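Local coordinates for ketosynthase (Streptomyces sp. MSC090213JE08, PDB 6KXD), which probably catalyses the decarboxylative condensation of malonyl-ACP with an acyl chain, as the ketosynthase of the ishigamide ketosynthase/chain length factor system, at residues A[61-67]-A[80-84]; A[100-105]-A[156-160]; A[107-113]-A[193-198]; A[292-298]-A[316-320]; A[313-317]-A[370-374]. One frame throughout, in Å; residues are numbered along the deposited sequence.

Interaction 1. Residues A[61-67]-A[80-84]; sequences FEPGRWI and QYAVA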
# COMPACT_ATOMS: atom_id res chain seq x y z
N PHE A 61 -12.26 7.89 -21.25
CA PHE A 61 -10.84 7.73 -21.08
C PHE A 61 -10.18 7.27 -22.38
O PHE A 61 -10.53 6.24 -22.93
CB PHE A 61 -10.58 6.70 -19.98
CG PHE A 61 -9.13 6.38 -19.77
CD1 PHE A 61 -8.24 7.40 -19.45
CD2 PHE A 61 -8.68 5.08 -19.82
CE1 PHE A 61 -6.90 7.11 -19.23
CE2 PHE A 61 -7.34 4.80 -19.61
CZ PHE A 61 -6.47 5.82 -19.30
N GLU A 62 -9.17 8.03 -22.83
CA GLU A 62 -8.40 7.68 -24.03
C GLU A 62 -6.94 7.49 -23.64
O GLU A 62 -6.20 8.48 -23.53
CB GLU A 62 -8.56 8.77 -25.09
CG GLU A 62 -9.90 8.72 -25.80
CD GLU A 62 -10.15 9.91 -26.71
OE1 GLU A 62 -11.26 10.00 -27.26
OE2 GLU A 62 -9.22 10.76 -26.85
N PRO A 63 -6.52 6.24 -23.41
CA PRO A 63 -5.19 5.97 -22.88
C PRO A 63 -4.10 6.52 -23.80
O PRO A 63 -3.11 7.04 -23.32
CB PRO A 63 -5.15 4.45 -22.69
CG PRO A 63 -6.36 3.88 -23.39
CD PRO A 63 -7.32 5.02 -23.62
N GLY A 64 -4.36 6.49 -25.12
CA GLY A 64 -3.43 6.95 -26.13
C GLY A 64 -3.02 8.40 -25.96
O GLY A 64 -1.97 8.82 -26.44
N ARG A 65 -3.85 9.22 -25.31
CA ARG A 65 -3.46 10.60 -25.07
C ARG A 65 -2.21 10.64 -24.18
O ARG A 65 -1.42 11.57 -24.28
CB ARG A 65 -4.61 11.42 -24.48
CG ARG A 65 -5.60 11.95 -25.51
CD ARG A 65 -6.64 12.93 -24.98
NE ARG A 65 -6.14 14.13 -24.29
CZ ARG A 65 -5.32 15.07 -24.80
NH1 ARG A 65 -4.40 14.76 -25.70
NH2 ARG A 65 -5.41 16.32 -24.38
N TRP A 66 -2.02 9.62 -23.33
CA TRP A 66 -1.12 9.72 -22.18
C TRP A 66 -0.03 8.66 -22.20
O TRP A 66 1.11 8.90 -21.73
CB TRP A 66 -1.95 9.58 -20.90
CG TRP A 66 -3.28 10.26 -21.00
CD1 TRP A 66 -4.51 9.68 -21.15
CD2 TRP A 66 -3.50 11.67 -20.98
NE1 TRP A 66 -5.49 10.64 -21.18
CE2 TRP A 66 -4.90 11.87 -21.11
CE3 TRP A 66 -2.65 12.78 -20.87
CZ2 TRP A 66 -5.46 13.14 -21.11
CZ3 TRP A 66 -3.21 14.04 -20.89
CH2 TRP A 66 -4.59 14.21 -21.01
N ILE A 67 -0.41 7.47 -22.67
CA ILE A 67 0.40 6.27 -22.54
C ILE A 67 1.04 5.97 -23.89
O ILE A 67 0.34 5.82 -24.90
CB ILE A 67 -0.42 5.09 -22.03
CG1 ILE A 67 -1.08 5.45 -20.70
CG2 ILE A 67 0.44 3.86 -21.89
CD1 ILE A 67 -2.03 4.42 -20.20
N GLN A 80 -3.81 1.97 -15.93
CA GLN A 80 -3.87 2.95 -16.99
C GLN A 80 -4.16 4.32 -16.42
O GLN A 80 -3.52 5.29 -16.77
CB GLN A 80 -4.85 2.53 -18.09
CG GLN A 80 -4.45 1.24 -18.75
CD GLN A 80 -5.51 0.79 -19.73
OE1 GLN A 80 -6.36 1.57 -20.14
NE2 GLN A 80 -5.39 -0.44 -20.16
N TYR A 81 -5.11 4.43 -15.48
CA TYR A 81 -5.37 5.71 -14.94
C TYR A 81 -4.15 6.28 -14.24
O TYR A 81 -3.86 7.51 -14.33
CB TYR A 81 -6.51 5.66 -13.94
CG TYR A 81 -7.87 5.34 -14.48
CD1 TYR A 81 -8.20 5.52 -15.82
CD2 TYR A 81 -8.89 4.93 -13.63
CE1 TYR A 81 -9.47 5.23 -16.29
CE2 TYR A 81 -10.17 4.66 -14.09
CZ TYR A 81 -10.46 4.84 -15.43
OH TYR A 81 -11.69 4.57 -15.95
N ALA A 82 -3.41 5.41 -13.53
CA ALA A 82 -2.30 5.85 -12.74
C ALA A 82 -1.24 6.47 -13.67
O ALA A 82 -0.72 7.58 -13.43
CB ALA A 82 -1.73 4.68 -12.00
N VAL A 83 -0.99 5.72 -14.74
CA VAL A 83 0.07 6.09 -15.71
C VAL A 83 -0.35 7.39 -16.41
O VAL A 83 0.46 8.32 -16.53
CB VAL A 83 0.33 4.94 -16.71
CG1 VAL A 83 1.30 5.36 -17.80
CG2 VAL A 83 0.87 3.69 -16.05
N ALA A 84 -1.61 7.47 -16.86
CA ALA A 84 -2.11 8.70 -17.50
C ALA A 84 -1.97 9.91 -16.56
O ALA A 84 -1.45 10.93 -16.97
CB ALA A 84 -3.52 8.48 -18.00

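Interaction 2. Residues A[100-105]-A[156-160]; sequences LGERQA and LRMPN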
# COMPACT_ATOMS: atom_id res chain seq x y z
N LEU A 100 13.57 13.14 -15.63
CA LEU A 100 13.13 12.16 -14.66
C LEU A 100 14.11 10.99 -14.61
O LEU A 100 14.34 10.44 -13.53
CB LEU A 100 11.72 11.69 -15.04
CG LEU A 100 10.62 12.73 -14.91
CD1 LEU A 100 9.39 12.33 -15.71
CD2 LEU A 100 10.27 13.00 -13.47
N GLY A 101 14.61 10.56 -15.78
CA GLY A 101 15.53 9.42 -15.90
C GLY A 101 16.76 9.61 -15.02
O GLY A 101 17.35 8.63 -14.56
N GLU A 102 17.09 10.89 -14.79
CA GLU A 102 18.30 11.35 -14.11
C GLU A 102 18.10 11.34 -12.59
O GLU A 102 19.08 11.40 -11.85
CB GLU A 102 18.65 12.79 -14.53
CG GLU A 102 19.56 12.89 -15.75
CD GLU A 102 20.72 11.92 -15.76
OE1 GLU A 102 20.51 10.76 -16.19
OE2 GLU A 102 21.82 12.30 -15.33
N ARG A 103 16.85 11.30 -12.14
CA ARG A 103 16.54 11.55 -10.75
C ARG A 103 16.21 10.24 -10.03
O ARG A 103 15.50 9.37 -10.54
CB ARG A 103 15.42 12.59 -10.63
CG ARG A 103 15.93 13.95 -10.19
CD ARG A 103 15.28 15.11 -10.93
NE ARG A 103 14.96 16.11 -9.94
CZ ARG A 103 13.90 16.90 -9.98
NH1 ARG A 103 13.39 17.25 -11.15
NH2 ARG A 103 13.34 17.31 -8.86
N GLN A 104 16.78 10.10 -8.83
CA GLN A 104 16.31 9.11 -7.90
C GLN A 104 14.96 9.63 -7.40
O GLN A 104 14.82 10.78 -7.03
CB GLN A 104 17.27 8.87 -6.73
CG GLN A 104 16.81 7.70 -5.87
CD GLN A 104 17.63 7.44 -4.63
OE1 GLN A 104 18.81 7.79 -4.57
NE2 GLN A 104 17.01 6.83 -3.64
N ALA A 105 13.95 8.77 -7.39
CA ALA A 105 12.61 9.26 -7.13
C ALA A 105 11.83 8.19 -6.40
O ALA A 105 12.18 6.98 -6.46
CB ALA A 105 11.93 9.61 -8.43
N LEU A 156 7.51 6.37 -17.74
CA LEU A 156 8.27 7.59 -17.70
C LEU A 156 9.78 7.33 -17.83
O LEU A 156 10.56 8.31 -17.79
CB LEU A 156 7.92 8.36 -16.43
CG LEU A 156 6.44 8.75 -16.36
CD1 LEU A 156 6.15 9.48 -15.07
CD2 LEU A 156 6.06 9.58 -17.57
N ARG A 157 10.16 6.06 -17.99
CA ARG A 157 11.54 5.64 -18.21
C ARG A 157 12.42 6.03 -17.03
O ARG A 157 13.49 6.59 -17.19
CB ARG A 157 12.03 6.25 -19.53
CG ARG A 157 11.22 5.79 -20.73
CD ARG A 157 11.41 4.32 -21.01
NE ARG A 157 12.80 4.02 -21.29
CZ ARG A 157 13.33 2.80 -21.28
NH1 ARG A 157 12.56 1.74 -21.05
NH2 ARG A 157 14.63 2.65 -21.47
N MET A 158 11.94 5.70 -15.83
CA MET A 158 12.60 6.03 -14.61
C MET A 158 12.99 4.74 -13.90
O MET A 158 12.18 4.12 -13.21
CB MET A 158 11.67 6.81 -13.70
CG MET A 158 11.25 8.13 -14.28
SD MET A 158 9.94 8.94 -13.34
CE MET A 158 10.87 9.39 -11.87
N PRO A 159 14.24 4.26 -14.05
CA PRO A 159 14.65 3.01 -13.41
C PRO A 159 15.02 3.20 -11.94
O PRO A 159 14.90 2.25 -11.16
CB PRO A 159 15.86 2.55 -14.23
CG PRO A 159 16.43 3.84 -14.79
CD PRO A 159 15.26 4.77 -15.00
N ASN A 160 15.43 4.43 -11.59
CA ASN A 160 16.00 4.74 -10.30
C ASN A 160 14.89 5.21 -9.36
O ASN A 160 14.89 6.32 -8.88
CB ASN A 160 17.14 5.76 -10.38
CG ASN A 160 17.96 5.77 -9.09
OD1 ASN A 160 17.84 4.84 -8.28
ND2 ASN A 160 18.76 6.81 -8.88
O HOH W 1 15.15 7.12 -12.62

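Interaction 3. Residues A[107-113]-A[193-198]; sequences ITVGTTD and LCGGAD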
# COMPACT_ATOMS: atom_id res chain seq x y z
N ILE A 107 7.97 6.76 -6.38
CA ILE A 107 6.67 6.70 -7.02
C ILE A 107 5.78 5.86 -6.12
O ILE A 107 6.06 4.71 -5.93
CB ILE A 107 6.76 6.09 -8.42
CG1 ILE A 107 7.65 6.91 -9.34
CG2 ILE A 107 5.36 5.88 -8.99
CD1 ILE A 107 7.84 6.26 -10.70
N THR A 108 4.77 6.48 -5.55
CA THR A 108 3.95 5.80 -4.57
C THR A 108 2.50 6.13 -4.92
O THR A 108 2.12 7.30 -4.97
CB THR A 108 4.44 6.14 -3.16
OG1 THR A 108 3.57 5.53 -2.21
CG2 THR A 108 4.53 7.62 -2.93
N VAL A 109 1.81 5.05 -5.31
CA VAL A 109 0.47 5.05 -5.76
C VAL A 109 -0.35 4.27 -4.74
O VAL A 109 -0.09 3.13 -4.47
CB VAL A 109 0.31 4.42 -7.15
CG1 VAL A 109 -1.15 4.45 -7.56
CG2 VAL A 109 1.16 5.14 -8.19
N GLY A 110 -1.40 4.92 -4.27
CA GLY A 110 -2.34 4.29 -3.38
C GLY A 110 -3.40 3.56 -4.17
O GLY A 110 -3.74 3.96 -5.26
N THR A 111 -3.96 2.50 -3.59
CA THR A 111 -5.09 1.83 -4.20
C THR A 111 -5.91 1.09 -3.16
O THR A 111 -5.38 0.65 -2.14
CB THR A 111 -4.66 0.84 -5.29
OG1 THR A 111 -5.83 0.66 -6.09
CG2 THR A 111 -4.22 -0.50 -4.79
N THR A 112 -7.21 0.92 -3.46
CA THR A 112 -8.06 0.07 -2.61
C THR A 112 -8.15 -1.31 -3.24
O THR A 112 -7.93 -2.30 -2.59
CB THR A 112 -9.45 0.69 -2.43
OG1 THR A 112 -9.30 1.96 -1.78
CG2 THR A 112 -10.40 -0.22 -1.70
N ASP A 113 -8.55 -1.33 -4.53
CA ASP A 113 -9.00 -2.50 -5.24
C ASP A 113 -8.06 -2.87 -6.38
O ASP A 113 -8.02 -4.02 -6.78
CB ASP A 113 -10.41 -2.31 -5.80
CG ASP A 113 -11.43 -2.19 -4.68
OD1 ASP A 113 -11.40 -3.08 -3.79
OD2 ASP A 113 -12.17 -1.20 -4.68
N LEU A 193 6.51 11.13 -7.13
CA LEU A 193 5.24 11.07 -7.79
C LEU A 193 4.31 10.24 -6.91
O LEU A 193 4.49 9.04 -6.76
CB LEU A 193 5.37 10.40 -9.17
CG LEU A 193 6.51 10.95 -10.04
CD1 LEU A 193 6.50 10.30 -11.42
CD2 LEU A 193 6.41 12.45 -10.12
N CYS A 194 3.33 10.92 -6.33
CA CYS A 194 2.52 10.34 -5.32
C CYS A 194 1.05 10.50 -5.67
O CYS A 194 0.64 11.52 -6.14
CB CYS A 194 2.74 11.06 -4.02
SG CYS A 194 4.49 11.07 -3.57
N GLY A 195 0.26 9.49 -5.37
CA GLY A 195 -1.17 9.66 -5.45
C GLY A 195 -1.89 8.37 -5.20
O GLY A 195 -1.59 7.60 -4.29
N GLY A 196 -2.90 8.15 -6.03
CA GLY A 196 -3.73 6.99 -5.91
C GLY A 196 -4.54 6.82 -7.16
O GLY A 196 -4.66 7.76 -7.95
N ALA A 197 -5.01 5.60 -7.33
CA ALA A 197 -5.66 5.14 -8.53
C ALA A 197 -6.56 3.98 -8.18
O ALA A 197 -6.17 3.14 -7.38
CB ALA A 197 -4.64 4.67 -9.53
N ASP A 198 -7.75 3.92 -8.79
CA ASP A 198 -8.57 2.78 -8.71
C ASP A 198 -9.52 2.76 -9.91
O ASP A 198 -9.66 3.75 -10.59
CB ASP A 198 -9.41 2.79 -7.44
CG ASP A 198 -9.19 1.51 -6.67
OD1 ASP A 198 -9.42 0.40 -7.27
OD2 ASP A 198 -8.72 1.65 -5.55

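Interaction 4. Residues A[292-298]-A[316-320]; sequences QEEIDFI and IVDVY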
# COMPACT_ATOMS: atom_id res chain seq x y z
N GLN A 292 -5.08 24.98 14.87
CA GLN A 292 -6.45 24.78 14.41
C GLN A 292 -6.96 26.06 13.72
O GLN A 292 -7.62 25.98 12.69
CB GLN A 292 -7.36 24.41 15.57
CG GLN A 292 -7.33 22.93 15.94
CD GLN A 292 -6.43 22.60 17.11
OE1 GLN A 292 -5.30 23.05 17.21
NE2 GLN A 292 -6.91 21.73 17.99
N GLU A 293 -6.65 27.23 14.30
CA GLU A 293 -7.07 28.59 13.80
C GLU A 293 -6.71 28.78 12.32
O GLU A 293 -7.48 29.39 11.58
CB GLU A 293 -6.41 29.73 14.58
CG GLU A 293 -6.96 29.93 15.98
CD GLU A 293 -6.37 28.98 17.00
OE1 GLU A 293 -5.19 29.16 17.33
OE2 GLU A 293 -7.08 28.04 17.43
N GLU A 294 -5.53 28.31 11.92
CA GLU A 294 -4.95 28.69 10.63
C GLU A 294 -5.53 27.84 9.50
O GLU A 294 -5.22 28.08 8.34
CB GLU A 294 -3.42 28.53 10.62
CG GLU A 294 -2.69 29.14 11.79
CD GLU A 294 -1.18 29.01 11.65
OE1 GLU A 294 -0.65 29.53 10.66
OE2 GLU A 294 -0.55 28.34 12.49
N ILE A 295 -6.36 26.85 9.83
CA ILE A 295 -6.95 25.99 8.79
C ILE A 295 -8.16 26.69 8.16
O ILE A 295 -9.14 27.02 8.83
CB ILE A 295 -7.32 24.60 9.35
CG1 ILE A 295 -6.08 23.85 9.86
CG2 ILE A 295 -8.12 23.82 8.31
CD1 ILE A 295 -5.01 23.59 8.83
N ASP A 296 -8.09 26.89 6.84
CA ASP A 296 -9.12 27.60 6.11
C ASP A 296 -10.31 26.70 5.82
O ASP A 296 -11.43 27.13 5.95
CB ASP A 296 -8.51 28.24 4.86
CG ASP A 296 -7.53 29.30 5.32
OD1 ASP A 296 -7.92 30.09 6.22
OD2 ASP A 296 -6.36 29.26 4.89
N PHE A 297 -10.06 25.44 5.43
CA PHE A 297 -11.13 24.46 5.37
C PHE A 297 -10.52 23.05 5.47
O PHE A 297 -9.34 22.84 5.28
CB PHE A 297 -12.03 24.64 4.14
CG PHE A 297 -11.48 24.16 2.82
CD1 PHE A 297 -10.61 24.95 2.09
CD2 PHE A 297 -11.77 22.89 2.35
CE1 PHE A 297 -10.09 24.51 0.88
CE2 PHE A 297 -11.23 22.43 1.15
CZ PHE A 297 -10.42 23.25 0.41
N ILE A 298 -11.39 22.11 5.83
CA ILE A 298 -11.12 20.71 5.83
C ILE A 298 -11.79 20.13 4.61
O ILE A 298 -13.00 20.36 4.39
CB ILE A 298 -11.65 20.07 7.13
CG1 ILE A 298 -11.00 20.70 8.35
CG2 ILE A 298 -11.49 18.55 7.07
CD1 ILE A 298 -11.75 20.48 9.65
N ILE A 316 -13.67 16.14 14.16
CA ILE A 316 -13.33 17.48 13.75
C ILE A 316 -13.67 18.45 14.91
O ILE A 316 -12.85 19.28 15.30
CB ILE A 316 -14.02 17.86 12.42
CG1 ILE A 316 -13.36 17.12 11.25
CG2 ILE A 316 -13.97 19.37 12.20
CD1 ILE A 316 -14.16 17.12 9.97
N VAL A 317 -14.87 18.29 15.47
CA VAL A 317 -15.33 19.16 16.55
C VAL A 317 -14.48 18.91 17.80
O VAL A 317 -14.15 19.85 18.53
CB VAL A 317 -16.84 18.97 16.80
CG1 VAL A 317 -17.29 19.69 18.07
CG2 VAL A 317 -17.68 19.41 15.61
N ASP A 318 -14.07 17.65 18.05
CA ASP A 318 -13.14 17.38 19.15
C ASP A 318 -11.87 18.21 19.00
O ASP A 318 -11.39 18.74 19.99
CB ASP A 318 -12.68 15.93 19.22
CG ASP A 318 -13.69 14.99 19.85
OD1 ASP A 318 -14.69 15.49 20.40
OD2 ASP A 318 -13.45 13.77 19.77
N VAL A 319 -11.31 18.26 17.79
CA VAL A 319 -10.04 18.84 17.62
C VAL A 319 -10.13 20.37 17.59
O VAL A 319 -9.23 21.06 18.03
CB VAL A 319 -9.37 18.31 16.34
CG1 VAL A 319 -8.18 19.17 15.95
CG2 VAL A 319 -8.98 16.85 16.49
N TYR A 320 -11.18 20.89 16.96
CA TYR A 320 -11.23 22.30 16.63
C TYR A 320 -12.07 23.07 17.63
O TYR A 320 -12.11 24.28 17.55
CB TYR A 320 -11.79 22.50 15.22
CG TYR A 320 -10.78 22.21 14.15
CD1 TYR A 320 -9.95 23.21 13.68
CD2 TYR A 320 -10.61 20.93 13.64
CE1 TYR A 320 -8.98 22.96 12.72
CE2 TYR A 320 -9.66 20.67 12.67
CZ TYR A 320 -8.84 21.68 12.21
OH TYR A 320 -7.90 21.46 11.25

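Interaction 5. Residues A[313-317]-A[370-374]; sequences SAAIV and DCPLD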
# COMPACT_ATOMS: atom_id res chain seq x y z
N SER A 313 -17.33 14.22 11.75
CA SER A 313 -17.75 15.49 12.27
C SER A 313 -17.36 15.61 13.75
O SER A 313 -16.83 16.61 14.18
CB SER A 313 -19.24 15.65 12.10
OG SER A 313 -19.61 16.88 12.65
N ALA A 314 -17.66 14.55 14.50
CA ALA A 314 -17.39 14.52 15.93
C ALA A 314 -15.89 14.71 16.16
O ALA A 314 -15.50 15.38 17.08
CB ALA A 314 -17.91 13.24 16.53
N ALA A 315 -15.05 14.09 15.31
CA ALA A 315 -13.63 14.14 15.50
C ALA A 315 -13.12 15.55 15.23
O ALA A 315 -12.20 16.06 15.90
CB ALA A 315 -12.95 13.12 14.60
N ILE A 316 -13.67 16.14 14.16
CA ILE A 316 -13.33 17.48 13.75
C ILE A 316 -13.67 18.45 14.91
O ILE A 316 -12.85 19.28 15.30
CB ILE A 316 -14.02 17.86 12.42
CG1 ILE A 316 -13.36 17.12 11.25
CG2 ILE A 316 -13.97 19.37 12.20
CD1 ILE A 316 -14.16 17.12 9.97
N VAL A 317 -14.87 18.29 15.47
CA VAL A 317 -15.33 19.16 16.55
C VAL A 317 -14.48 18.91 17.80
O VAL A 317 -14.15 19.85 18.53
CB VAL A 317 -16.84 18.97 16.80
CG1 VAL A 317 -17.29 19.69 18.07
CG2 VAL A 317 -17.68 19.41 15.61
N ASP A 370 -26.47 16.61 13.88
CA ASP A 370 -25.28 16.02 14.53
C ASP A 370 -23.99 16.27 13.73
O ASP A 370 -22.91 16.00 14.23
CB ASP A 370 -25.44 14.51 14.76
CG ASP A 370 -26.44 14.18 15.84
OD1 ASP A 370 -26.62 15.00 16.76
OD2 ASP A 370 -27.07 13.12 15.72
N CYS A 371 -24.09 16.83 12.51
CA CYS A 371 -22.90 17.37 11.86
C CYS A 371 -22.93 18.90 11.81
O CYS A 371 -23.10 19.48 10.75
CB CYS A 371 -22.72 16.74 10.48
SG CYS A 371 -22.94 14.94 10.54
N PRO A 372 -22.68 19.61 12.94
CA PRO A 372 -22.86 21.06 13.00
C PRO A 372 -21.74 21.79 12.24
O PRO A 372 -20.96 22.49 12.82
CB PRO A 372 -22.76 21.36 14.51
CG PRO A 372 -21.81 20.29 15.02
CD PRO A 372 -22.21 19.06 14.23
N LEU A 373 -21.65 21.53 10.94
CA LEU A 373 -20.57 22.08 10.15
C LEU A 373 -21.13 22.95 9.04
O LEU A 373 -22.18 22.65 8.50
CB LEU A 373 -19.81 20.94 9.48
CG LEU A 373 -19.20 19.92 10.43
CD1 LEU A 373 -18.79 18.70 9.63
CD2 LEU A 373 -18.04 20.58 11.17
N ASP A 374 -20.33 23.95 8.65
CA ASP A 374 -20.57 24.61 7.39
C ASP A 374 -19.90 23.76 6.30
O ASP A 374 -18.66 23.80 6.17
CB ASP A 374 -20.05 26.04 7.40
CG ASP A 374 -20.21 26.73 6.05
OD1 ASP A 374 -20.85 26.13 5.15
OD2 ASP A 374 -19.70 27.85 5.91

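Interaction 1. Residues A[61-67]-A[80-84]
Aromatic and aliphatic packing joins Phe61, Trp66 and Ile67, in the loop between strand 54-55 and helix 77-93, to Gln80, Tyr81, Val83 and Ala84 near the start of that helix. No hydrogen bond links the two segments. At its centre is a T-shaped pair in which Tyr81 turns its edge to a face of Phe61, with ring centroids 4.9 Å apart and planes at 84°; Tyr81 CE1 comes 3.6 Å from Phe61 CD2. The opposite face of Phe61 is covered by Pro63 N. Phe61 holds CG anti to the backbone N (chi1 176°), which sends the ring toward the helix, where Ala84 CB and Gln80 OE1 lie at its edge, the Gln80 amide being held by a bond from NE2 to Leu72 O. Alanine suits its place because a lone methyl fits close against the loop: Ala84 CB is 3.5 Å from Trp66 CB. Ile67 CG1 meets Val83 CG1 at 3.8 Å, the two chains crossing at about a right angle. The Tyr81 hydroxyl is hydrogen-bonded to Glu233 and Arg77. Ile18 of strand 10-19 packs on Phe61, Tyr81 and Ala84, and helix 147-156 meets Ile67 and Val83 through Glu155.

Interaction 2. Residues A[100-105]-A[156-160]
Leu100, in the short helix 97-101, lays its CB 3.7 Å from Met158 CG and also meets the thioether sulfur, while its CD1 reaches the CB of Leu156. Next in sequence, the CA of Gly101 rests 3.7 Å from Arg157 O. Arg157 itself has left helix 147-156 with positive phi, in the Schellman motif that ends the helix. Next, the backbones are bridged by a water: it takes the N-H of Asn160 (2.9 Å from the N) and donates to Arg103 O at 3.1 Å, with a weaker bond to Gly101 O. Arg103 leaves the contact with its side chain and makes a salt bridge with Glu241. At Gln104 the aliphatic part of the chain does the touching, its CB lying 3.3 Å from Asn160 ND2, with the two amide planes 36° apart. Ala105 opens strand 105-110 and donates its N-H to Asn160 O (N to O 3.0 Å). Its small methyl leaves space for Met158, whose chain bends at chi3 (70°) and brings CE to 3.6 Å from Ala105 CB. Strand 191-198 packs here through Ile191 and Leu193, helix 77-93 flanks Leu100 and Leu156 through Val90, and Arg157 makes a salt bridge with Asp262 of the neighbouring subunit.

Interaction 3. Residues A[107-113]-A[193-198]
Thr111, with chi1 at -159°, holds OG1 anti to the backbone N and thereby carries its hydroxyl to Ala197 O, to which it donates at 2.8 Å. Asp198 has an unusual first torsion of -126°, away from any staggered position, and this swings its carboxylate across to the backbone of the other segment. Its OD2 takes the N-H of Thr112 at 2.7 Å, nearly in line with the C-O bond, and that of Asp113 at 3.2 Å through the syn lone pair. Gly339 N adds a further bond to the same oxygen, so several backbone donors grip a buried carboxylate. Asp113 brings a second carboxylate near, OD2 lying 4.1 Å from Asp198 OD1, and Lys203 probably offsets this repulsion through its salt bridge to Asp113.

Before these polar ends, the strands pair in parallel. Thr108 N donates to Leu193 O at 2.8 Å and Thr108 O accepts from Gly195 N; two residues on, Gly110 is bonded through both N and O, to Gly195 O and Ala197 N. Gly110 and Gly196, lacking side chains, let the backbones close to 4.0 Å between CA atoms. On one face Ile107 and Leu193 lie side by side with Val109 against Ala197 CB, and on the other Thr108 CG2 touches Cys194 SG at 3.5 Å. With strand 161-166 also pairing in parallel with 105-110, this is the buried core sheet of the N-terminal half of the thiolase fold.

Interaction 4. Residues A[292-298]-A[316-320]
Gln292 lies over one face of the Tyr320 ring: its CG stands 3.8 Å from the ring centroid, 27° off the normal, in a CH-pi contact. The flexible glutamine chain bends at chi2 (98°), which carries the amide past the ring, its plane almost perpendicular to that of the phenol, toward the end of helix 306-320. There NE2 points at Val319 O, a carbonyl of the last helical turn. The modelled 2.4 Å from Gln292 NE2 to Val319 O is too short for an ordinary hydrogen bond, so the exact placing of the amide is doubtful, although an amide donor suits a carbonyl at a helix end. Gln292 O lies at the edge of the same ring, 3.3 Å from Tyr320 CE1.

Tyrosine suits this place because its ring is flanked by apolar groups while its hydroxyl still finds a polar partner. Ile295 CG1 comes to 3.3 Å from Tyr320 OH, and that hydroxyl is hydrogen-bonded to Gln389 on strand 387-394. Ile298 approaches from the strand, its CD1 3.7 Å from Tyr320 CE2. The same methyl meets Ile316 CG2 at 3.6 Å, the two isoleucines reaching toward each other tip to tip. These branched aliphatic residues fill the layer between strand and helix, and Val319 turns on to Ala278 and Ile281 of helix 274-288. Strand 297-299, helix 306-320 and strand 326-328 form a beta-alpha-beta unit, and the contact packs the helix on its first strand, as in the layered alpha/beta architecture of the thiolase fold.

Interaction 5. Residues A[313-317]-A[370-374]
Ser313 buries its hydroxyl against Cys371, Pro372 and Leu373 without any hydrogen-bond partner in the model. Its OG lies 3.4 Å from Cys371 CA, with Leu373 CD1 and Pro372 CD a little farther off, so its nearest neighbours on the loop are carbons. Chi1 of 178° sets OG anti to the backbone N and directs it at the loop; a residue this small lets the loop come close to the helix, at the cost of a polar atom left without compensation. The loop bends sharply here, with Pro372 at the centre of an inverse gamma turn, a conformation that the ring-restricted phi of proline favours. Helix 306-320, the connecting helix of a beta-alpha-beta unit in the C-terminal half of the thiolase fold, is thus partly covered at Ser313, Ile316 and Val317 by residues from the loop between strands 357-358 and 381-382. One turn on from Ser313, Val317 CG2 meets Pro372 CG at 4.3 Å, near the surface. Ile316 CG2 and Leu373 CD2 make a looser apolar contact at 4.4 Å, and both of these residues also pack on Pro324 and on Thr327 of strand 326-328. Cys371 touches Phe222 from another loop, and the backbone of Asp374 is hydrogen-bonded to Thr327.

Overall arrangement
Interactions 1, 2 and 3 belong to the N-terminal half of the chain, interactions 4 and 5 to the C-terminal half. The centre of interaction 3 lies about 8 Å from the centre of the chain, and the contact touches both its neighbours: Tyr81 and Ala82 of interaction 1 pack on Asp198 and Ala197, while Leu156 and Met158 of interaction 2 meet Leu193. The segments of interactions 2 and 3 alternate along the sequence, so the two contacts interlock around strand 105-110. Interactions 4 and 5 share Ile316 and Val317 and both use helix 306-320, their centres about 10 Å apart. About 27 Å separates the centres of interactions 3 and 4, which nevertheless reach the same mixed sheet.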